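PDB 3GF8: putative polysaccharide binding proteins (DUF1812) from Bacteroides thetaiotaomicron VPI-5482, which is of uncertain function but probably serves in fimbrial assembly at the outer membrane, as a lipoprotein of the FimB/Mfa2 family once named a putative polysaccharide-binding protein. Local coordinates for residues V70-Q78 / V128-T136; D148-F156 / A208-L217. One frame throughout, in Å; residues are numbered along the deposited sequence.

Contact 1 of 2, residues V70-Q78 / V128-T136; sequences VELPVGQYQ and VINVNFDGT
Q78 and N130 sit opposite each other as a non-hydrogen-bonded pair of two antiparallel strands, and their side chains run side by side in the same direction with amide planes only 6° apart. NE2 of Q78 reaches OD1 of N130 at 3.1 Å, a bent bond whose donor lies tilted from the acceptor's carbonyl plane. CG1 of V128 also packs against NE2 of Q78, at 3.8 Å. One pair along, Q76 and N132 share the same face, but here CG of Q76 rests on CG of N132 at 3.9 Å and the two amides make no hydrogen bond.

The reverse face, with Y77, V131 and F133, is mainly aromatic and aliphatic. The F133 ring turns its edge to the loop that leads into strand 75-83: CE2 of F133 lies 3.6 Å from L72 O, and CD2 meets P73 O. With CG anti to the backbone N (chi1 180°), F133 projects toward that loop, and L16 of strand 16-21 packs on it too. Y77 lays one ring face under CD2 of L72. V74 straddles the strand end, with CG1 3.2 Å from F133 O and CG2 close to D134 O.

Between these faces, G75 pairs with F133 and Y77 with V131 through two backbone hydrogen bonds each. Strand 75-83 thus joins 124-133, whose other neighbour is 139-158, where I143 meets I129 and E141 meets V131. The chemistry implies a ladder held mainly by its backbone, with a polar amide face, largely exposed, and an aromatic face turned to the neighbouring strands.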
# COMPACT_ATOMS: atom_id res chain seq x y z
N VAL A 70 -18.26 19.35 -6.91
CA VAL A 70 -19.26 18.27 -6.81
C VAL A 70 -20.69 18.86 -6.81
O VAL A 70 -21.07 19.52 -5.85
CB VAL A 70 -19.03 17.44 -5.49
CG1 VAL A 70 -20.12 16.38 -5.30
CG2 VAL A 70 -17.61 16.79 -5.44
N GLU A 71 -21.48 18.63 -7.87
CA GLU A 71 -22.89 19.08 -7.92
C GLU A 71 -23.74 18.17 -7.05
O GLU A 71 -23.89 17.00 -7.34
CB GLU A 71 -23.43 19.06 -9.35
CG GLU A 71 -24.95 19.32 -9.47
CD GLU A 71 -25.33 20.73 -9.10
OE1 GLU A 71 -24.60 21.66 -9.49
OE2 GLU A 71 -26.36 20.90 -8.41
N LEU A 72 -24.32 18.73 -6.00
CA LEU A 72 -25.01 17.95 -5.01
C LEU A 72 -26.17 18.76 -4.48
O LEU A 72 -26.06 19.99 -4.29
CB LEU A 72 -24.02 17.62 -3.86
CG LEU A 72 -24.09 16.20 -3.27
CD1 LEU A 72 -24.08 15.21 -4.39
CD2 LEU A 72 -22.96 15.89 -2.31
N PRO A 73 -27.30 18.11 -4.25
CA PRO A 73 -28.39 18.87 -3.63
C PRO A 73 -28.09 19.14 -2.17
O PRO A 73 -27.22 18.51 -1.59
CB PRO A 73 -29.58 17.93 -3.74
CG PRO A 73 -29.14 16.84 -4.64
CD PRO A 73 -27.69 16.73 -4.55
N VAL A 74 -28.79 20.08 -1.57
CA VAL A 74 -28.72 20.24 -0.15
C VAL A 74 -28.94 18.86 0.46
O VAL A 74 -29.77 18.11 -0.04
CB VAL A 74 -29.82 21.16 0.36
CG1 VAL A 74 -29.86 21.17 1.91
CG2 VAL A 74 -29.65 22.55 -0.23
N GLY A 75 -28.20 18.51 1.50
CA GLY A 75 -28.46 17.29 2.24
C GLY A 75 -27.26 16.77 2.99
O GLY A 75 -26.23 17.44 3.07
N GLN A 76 -27.42 15.58 3.57
CA GLN A 76 -26.34 14.90 4.27
C GLN A 76 -25.85 13.67 3.49
O GLN A 76 -26.65 12.91 2.95
CB GLN A 76 -26.80 14.52 5.66
CG GLN A 76 -26.96 15.75 6.54
CD GLN A 76 -27.49 15.42 7.90
OE1 GLN A 76 -26.74 15.36 8.88
NE2 GLN A 76 -28.81 15.19 7.99
N TYR A 77 -24.54 13.49 3.47
CA TYR A 77 -23.89 12.48 2.64
C TYR A 77 -22.70 11.88 3.36
O TYR A 77 -22.19 12.46 4.32
CB TYR A 77 -23.39 13.12 1.34
CG TYR A 77 -24.45 13.87 0.60
CD1 TYR A 77 -25.34 13.22 -0.26
CD2 TYR A 77 -24.60 15.24 0.78
CE1 TYR A 77 -26.33 13.93 -0.93
CE2 TYR A 77 -25.56 15.94 0.10
CZ TYR A 77 -26.43 15.29 -0.73
OH TYR A 77 -27.38 16.03 -1.38
N GLN A 78 -22.25 10.72 2.90
CA GLN A 78 -20.89 10.27 3.20
C GLN A 78 -20.08 10.22 1.93
O GLN A 78 -20.60 9.82 0.89
CB GLN A 78 -20.90 8.93 3.87
CG GLN A 78 -21.62 8.96 5.18
CD GLN A 78 -21.51 7.66 5.91
OE1 GLN A 78 -22.02 6.64 5.47
NE2 GLN A 78 -20.84 7.69 7.06
N VAL A 128 -13.61 7.78 4.87
CA VAL A 128 -15.02 8.15 4.84
C VAL A 128 -15.26 9.42 5.67
O VAL A 128 -14.78 9.50 6.79
CB VAL A 128 -15.93 7.03 5.40
CG1 VAL A 128 -17.40 7.49 5.52
CG2 VAL A 128 -15.82 5.80 4.57
N ILE A 129 -15.97 10.40 5.13
CA ILE A 129 -16.35 11.59 5.88
C ILE A 129 -17.87 11.83 5.82
O ILE A 129 -18.55 11.45 4.84
CB ILE A 129 -15.61 12.83 5.35
CG1 ILE A 129 -15.89 13.04 3.86
CG2 ILE A 129 -14.08 12.68 5.58
CD1 ILE A 129 -15.53 14.43 3.36
N ASN A 130 -18.41 12.44 6.86
CA ASN A 130 -19.81 12.86 6.86
C ASN A 130 -19.88 14.26 6.34
O ASN A 130 -19.11 15.08 6.75
CB ASN A 130 -20.40 12.79 8.25
CG ASN A 130 -20.46 11.38 8.76
OD1 ASN A 130 -21.13 10.53 8.16
ND2 ASN A 130 -19.73 11.10 9.84
N VAL A 131 -20.77 14.52 5.41
CA VAL A 131 -20.86 15.83 4.76
C VAL A 131 -22.28 16.37 4.93
O VAL A 131 -23.26 15.68 4.62
CB VAL A 131 -20.51 15.74 3.27
CG1 VAL A 131 -20.73 17.08 2.59
CG2 VAL A 131 -19.07 15.28 3.12
N ASN A 132 -22.39 17.58 5.48
CA ASN A 132 -23.69 18.22 5.65
C ASN A 132 -23.61 19.49 4.84
O ASN A 132 -22.83 20.36 5.17
CB ASN A 132 -23.95 18.51 7.13
CG ASN A 132 -25.30 19.20 7.37
OD1 ASN A 132 -25.97 19.67 6.44
ND2 ASN A 132 -25.70 19.26 8.64
N PHE A 133 -24.39 19.56 3.76
CA PHE A 133 -24.38 20.69 2.84
C PHE A 133 -25.79 21.29 2.80
O PHE A 133 -26.73 20.64 2.34
CB PHE A 133 -23.98 20.19 1.45
CG PHE A 133 -23.93 21.26 0.38
CD1 PHE A 133 -23.04 22.33 0.47
CD2 PHE A 133 -24.72 21.15 -0.77
CE1 PHE A 133 -22.96 23.30 -0.52
CE2 PHE A 133 -24.65 22.12 -1.77
CZ PHE A 133 -23.76 23.20 -1.64
N ASP A 134 -25.94 22.53 3.27
CA ASP A 134 -27.26 23.16 3.24
C ASP A 134 -27.47 24.17 2.11
O ASP A 134 -28.53 24.79 2.03
CB ASP A 134 -27.59 23.78 4.60
CG ASP A 134 -26.73 24.97 4.96
OD1 ASP A 134 -26.13 25.63 4.07
OD2 ASP A 134 -26.68 25.24 6.16
N GLY A 135 -26.48 24.35 1.26
CA GLY A 135 -26.61 25.25 0.12
C GLY A 135 -26.48 26.74 0.38
O GLY A 135 -26.52 27.53 -0.56
N THR A 136 -26.33 27.15 1.63
CA THR A 136 -26.26 28.58 1.93
C THR A 136 -24.86 29.16 1.81
O THR A 136 -24.72 30.38 1.72
CB THR A 136 -26.73 28.87 3.36
OG1 THR A 136 -25.87 28.18 4.28
CG2 THR A 136 -28.19 28.45 3.55

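Contact 2 of 2, residues D148-F156 / A208-L217; sequences DTKIVRFGF and AYVDMNTMRL
OD1 of D211 takes the NE hydrogen of R153 at 2.8 Å on its syn lone pair, though the oxygen stands 30° out of the guanidinium plane. The second leg of this salt bridge, R153 NH2 to D211 OD2, is weak. R153 and D211 face each other as a non-hydrogen-bonded pair, their side chains side by side. The same guanidinium lies flat on Y209, planes 8° apart, with CE1 of Y209 3.3 Å from CZ of R153: a cation-pi stack, extended by CD of R153 as a CH-pi contact on the ring. Y209 swings its ring between its own backbone N and carbonyl carbon (chi1 64°), while R153 bends at chi3 to lie across it. The carboxylate and the ring thus restrain the guanidinium from two directions.

Strands 150-156 and 209-214 run antiparallel, joined by six backbone hydrogen bonds through the pairs K150 with T214, V152 with M212 and F154 with V210. In a protein whose family is grouped with the transthyretin clan, this ladder belongs to the buried beta structure, with strand 266-273 along the other edge of 150-156.

On the face of V152, F154, V210 and M212, SE of the selenomethionine M212 approaches the F154 ring at its edge, 3.8 Å from CD2, a Met-aromatic contact. CG2 of V152 packs on CB of M212 at 3.9 Å, and I174 of strand 170-176 touches V152, F154 and M212.

Beyond the strand, OD1 of D148 and NE of R216 are 3.3 Å apart, paired by charge alone because the oxygen lies well off the guanidinium plane. N185 ND2 donates to that same oxygen, and D262 forms a salt bridge with NH2 of R216.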
# COMPACT_ATOMS: atom_id res chain seq x y z
N ASP A 148 -1.79 2.54 0.16
CA ASP A 148 -2.08 1.12 0.41
C ASP A 148 -1.06 0.17 -0.23
O ASP A 148 -0.91 -0.99 0.19
CB ASP A 148 -3.48 0.79 -0.13
CG ASP A 148 -4.60 1.09 0.87
OD1 ASP A 148 -4.33 1.49 2.03
OD2 ASP A 148 -5.77 0.91 0.48
N THR A 149 -0.41 0.63 -1.29
CA THR A 149 0.56 -0.18 -1.99
C THR A 149 1.96 0.14 -1.44
O THR A 149 2.29 1.30 -1.13
CB THR A 149 0.48 0.03 -3.49
OG1 THR A 149 0.44 1.42 -3.79
CG2 THR A 149 -0.77 -0.65 -4.05
N LYS A 150 2.77 -0.91 -1.29
CA LYS A 150 4.04 -0.82 -0.60
C LYS A 150 5.17 -1.40 -1.49
O LYS A 150 5.10 -2.53 -1.98
CB LYS A 150 3.93 -1.56 0.74
CG LYS A 150 2.79 -1.09 1.60
CD LYS A 150 3.02 0.36 2.14
CE LYS A 150 1.71 1.06 2.49
NZ LYS A 150 1.91 2.37 3.22
N ILE A 151 6.20 -0.61 -1.69
CA ILE A 151 7.30 -1.00 -2.53
C ILE A 151 8.45 -1.36 -1.60
O ILE A 151 8.70 -0.68 -0.60
CB ILE A 151 7.64 0.13 -3.50
CG1 ILE A 151 6.44 0.31 -4.47
CG2 ILE A 151 8.92 -0.20 -4.26
CD1 ILE A 151 6.60 1.36 -5.48
N VAL A 152 9.11 -2.47 -1.89
CA VAL A 152 10.22 -2.93 -1.05
C VAL A 152 11.38 -3.35 -1.93
O VAL A 152 11.18 -4.08 -2.90
CB VAL A 152 9.85 -4.08 -0.10
CG1 VAL A 152 8.49 -3.88 0.50
CG2 VAL A 152 9.89 -5.36 -0.81
N ARG A 153 12.57 -2.85 -1.62
CA ARG A 153 13.79 -3.28 -2.28
C ARG A 153 14.56 -4.14 -1.30
O ARG A 153 14.97 -3.67 -0.24
CB ARG A 153 14.63 -2.09 -2.67
CG ARG A 153 16.01 -2.50 -3.19
CD ARG A 153 16.71 -1.36 -3.91
NE ARG A 153 15.85 -0.84 -4.96
CZ ARG A 153 16.22 0.06 -5.85
NH1 ARG A 153 17.46 0.54 -5.86
NH2 ARG A 153 15.34 0.46 -6.75
N PHE A 154 14.73 -5.42 -1.64
CA PHE A 154 15.46 -6.34 -0.79
C PHE A 154 16.85 -6.63 -1.33
O PHE A 154 17.02 -6.90 -2.50
CB PHE A 154 14.73 -7.64 -0.61
CG PHE A 154 13.45 -7.55 0.16
CD1 PHE A 154 13.43 -7.04 1.44
CD2 PHE A 154 12.27 -8.05 -0.35
CE1 PHE A 154 12.26 -7.00 2.17
CE2 PHE A 154 11.09 -8.02 0.39
CZ PHE A 154 11.09 -7.50 1.64
N GLY A 155 17.84 -6.57 -0.43
CA GLY A 155 19.19 -7.04 -0.68
C GLY A 155 19.53 -8.16 0.29
O GLY A 155 19.08 -8.18 1.45
N PHE A 156 20.32 -9.11 -0.16
CA PHE A 156 20.71 -10.21 0.68
C PHE A 156 22.21 -10.37 0.55
O PHE A 156 22.69 -10.62 -0.54
CB PHE A 156 19.97 -11.50 0.25
CG PHE A 156 18.48 -11.35 0.23
CD1 PHE A 156 17.84 -10.85 -0.87
CD2 PHE A 156 17.73 -11.70 1.34
CE1 PHE A 156 16.48 -10.68 -0.86
CE2 PHE A 156 16.37 -11.52 1.36
CZ PHE A 156 15.74 -11.02 0.27
N ALA A 208 23.57 -5.69 -5.88
CA ALA A 208 22.42 -6.56 -6.18
C ALA A 208 21.16 -6.41 -5.31
O ALA A 208 21.24 -6.33 -4.09
CB ALA A 208 22.86 -8.02 -6.16
N TYR A 209 19.99 -6.43 -5.94
CA TYR A 209 18.74 -6.36 -5.22
C TYR A 209 17.54 -6.86 -6.06
O TYR A 209 17.67 -7.00 -7.26
CB TYR A 209 18.53 -4.91 -4.76
CG TYR A 209 18.37 -3.90 -5.89
CD1 TYR A 209 17.12 -3.64 -6.46
CD2 TYR A 209 19.46 -3.17 -6.36
CE1 TYR A 209 16.97 -2.71 -7.48
CE2 TYR A 209 19.31 -2.23 -7.39
CZ TYR A 209 18.06 -2.00 -7.94
OH TYR A 209 17.91 -1.08 -8.92
N VAL A 210 16.40 -7.12 -5.43
CA VAL A 210 15.12 -7.34 -6.14
C VAL A 210 14.13 -6.29 -5.71
O VAL A 210 14.08 -5.93 -4.52
CB VAL A 210 14.51 -8.74 -5.82
CG1 VAL A 210 15.37 -9.87 -6.37
CG2 VAL A 210 14.33 -8.95 -4.38
N ASP A 211 13.35 -5.77 -6.64
CA ASP A 211 12.27 -4.86 -6.29
C ASP A 211 10.98 -5.58 -6.41
O ASP A 211 10.68 -6.17 -7.45
CB ASP A 211 12.18 -3.64 -7.20
CG ASP A 211 13.29 -2.63 -6.96
OD1 ASP A 211 13.94 -2.71 -5.91
OD2 ASP A 211 13.50 -1.75 -7.85
N MSE A 212 10.19 -5.47 -5.34
CA MSE A 212 8.88 -6.09 -5.21
C MSE A 212 7.87 -5.07 -4.76
O MSE A 212 8.24 -4.03 -4.21
CB MSE A 212 8.97 -7.15 -4.13
CG MSE A 212 10.17 -8.09 -4.36
SE MSE A 212 10.26 -9.59 -3.13
CE MSE A 212 8.84 -10.57 -3.72
N ASN A 213 6.59 -5.38 -4.91
CA ASN A 213 5.55 -4.61 -4.22
C ASN A 213 4.38 -5.45 -3.69
O ASN A 213 4.12 -6.53 -4.16
CB ASN A 213 5.05 -3.38 -5.01
CG ASN A 213 4.44 -3.69 -6.39
OD1 ASN A 213 4.03 -2.76 -7.10
ND2 ASN A 213 4.43 -4.94 -6.79
N THR A 214 3.69 -4.94 -2.69
CA THR A 214 2.53 -5.66 -2.21
C THR A 214 1.44 -4.68 -1.84
O THR A 214 1.61 -3.47 -1.95
CB THR A 214 2.89 -6.58 -1.00
OG1 THR A 214 1.76 -7.41 -0.70
CG2 THR A 214 3.29 -5.73 0.24
N MSE A 215 0.30 -5.21 -1.40
CA MSE A 215 -0.80 -4.38 -0.93
C MSE A 215 -0.50 -4.06 0.56
O MSE A 215 0.66 -4.07 0.94
CB MSE A 215 -2.11 -5.11 -1.21
CG MSE A 215 -2.34 -5.29 -2.73
SE MSE A 215 -3.13 -3.72 -3.48
CE MSE A 215 -4.88 -4.05 -2.69
N ARG A 216 -1.51 -3.80 1.39
CA ARG A 216 -1.31 -3.20 2.70
C ARG A 216 -0.50 -4.08 3.60
O ARG A 216 -0.70 -5.32 3.62
CB ARG A 216 -2.65 -2.94 3.39
CG ARG A 216 -3.52 -1.92 2.64
CD ARG A 216 -4.66 -1.45 3.51
NE ARG A 216 -4.15 -0.60 4.58
CZ ARG A 216 -4.74 -0.41 5.76
NH1 ARG A 216 -5.86 -1.03 6.08
NH2 ARG A 216 -4.20 0.41 6.64
N LEU A 217 0.45 -3.45 4.31
CA LEU A 217 1.16 -4.12 5.42
C LEU A 217 0.40 -3.83 6.72
O LEU A 217 0.26 -2.69 7.10
CB LEU A 217 2.62 -3.67 5.49
CG LEU A 217 3.43 -4.03 4.23
CD1 LEU A 217 4.70 -3.21 4.11
CD2 LEU A 217 3.73 -5.54 4.21

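How the contacts relate
Contacts 1 and 2 are joined in series along the chain: strand 124-133, which carries 128-136, is followed by 139-158, which carries 148-156, and these two strands pair antiparallel. Their centres are nevertheless about 39 Å apart and their nearest atoms about 11 Å, so they do not touch. Contact 1 lies about 29 Å from the centre of the chain, contact 2 only about 10 Å, which fits the partial burial of one and the deeper burial of the other. A 1,2-ethanediol, probably from the crystallisation liquor, lies about 4 Å from the side chain of I151 in contact 2.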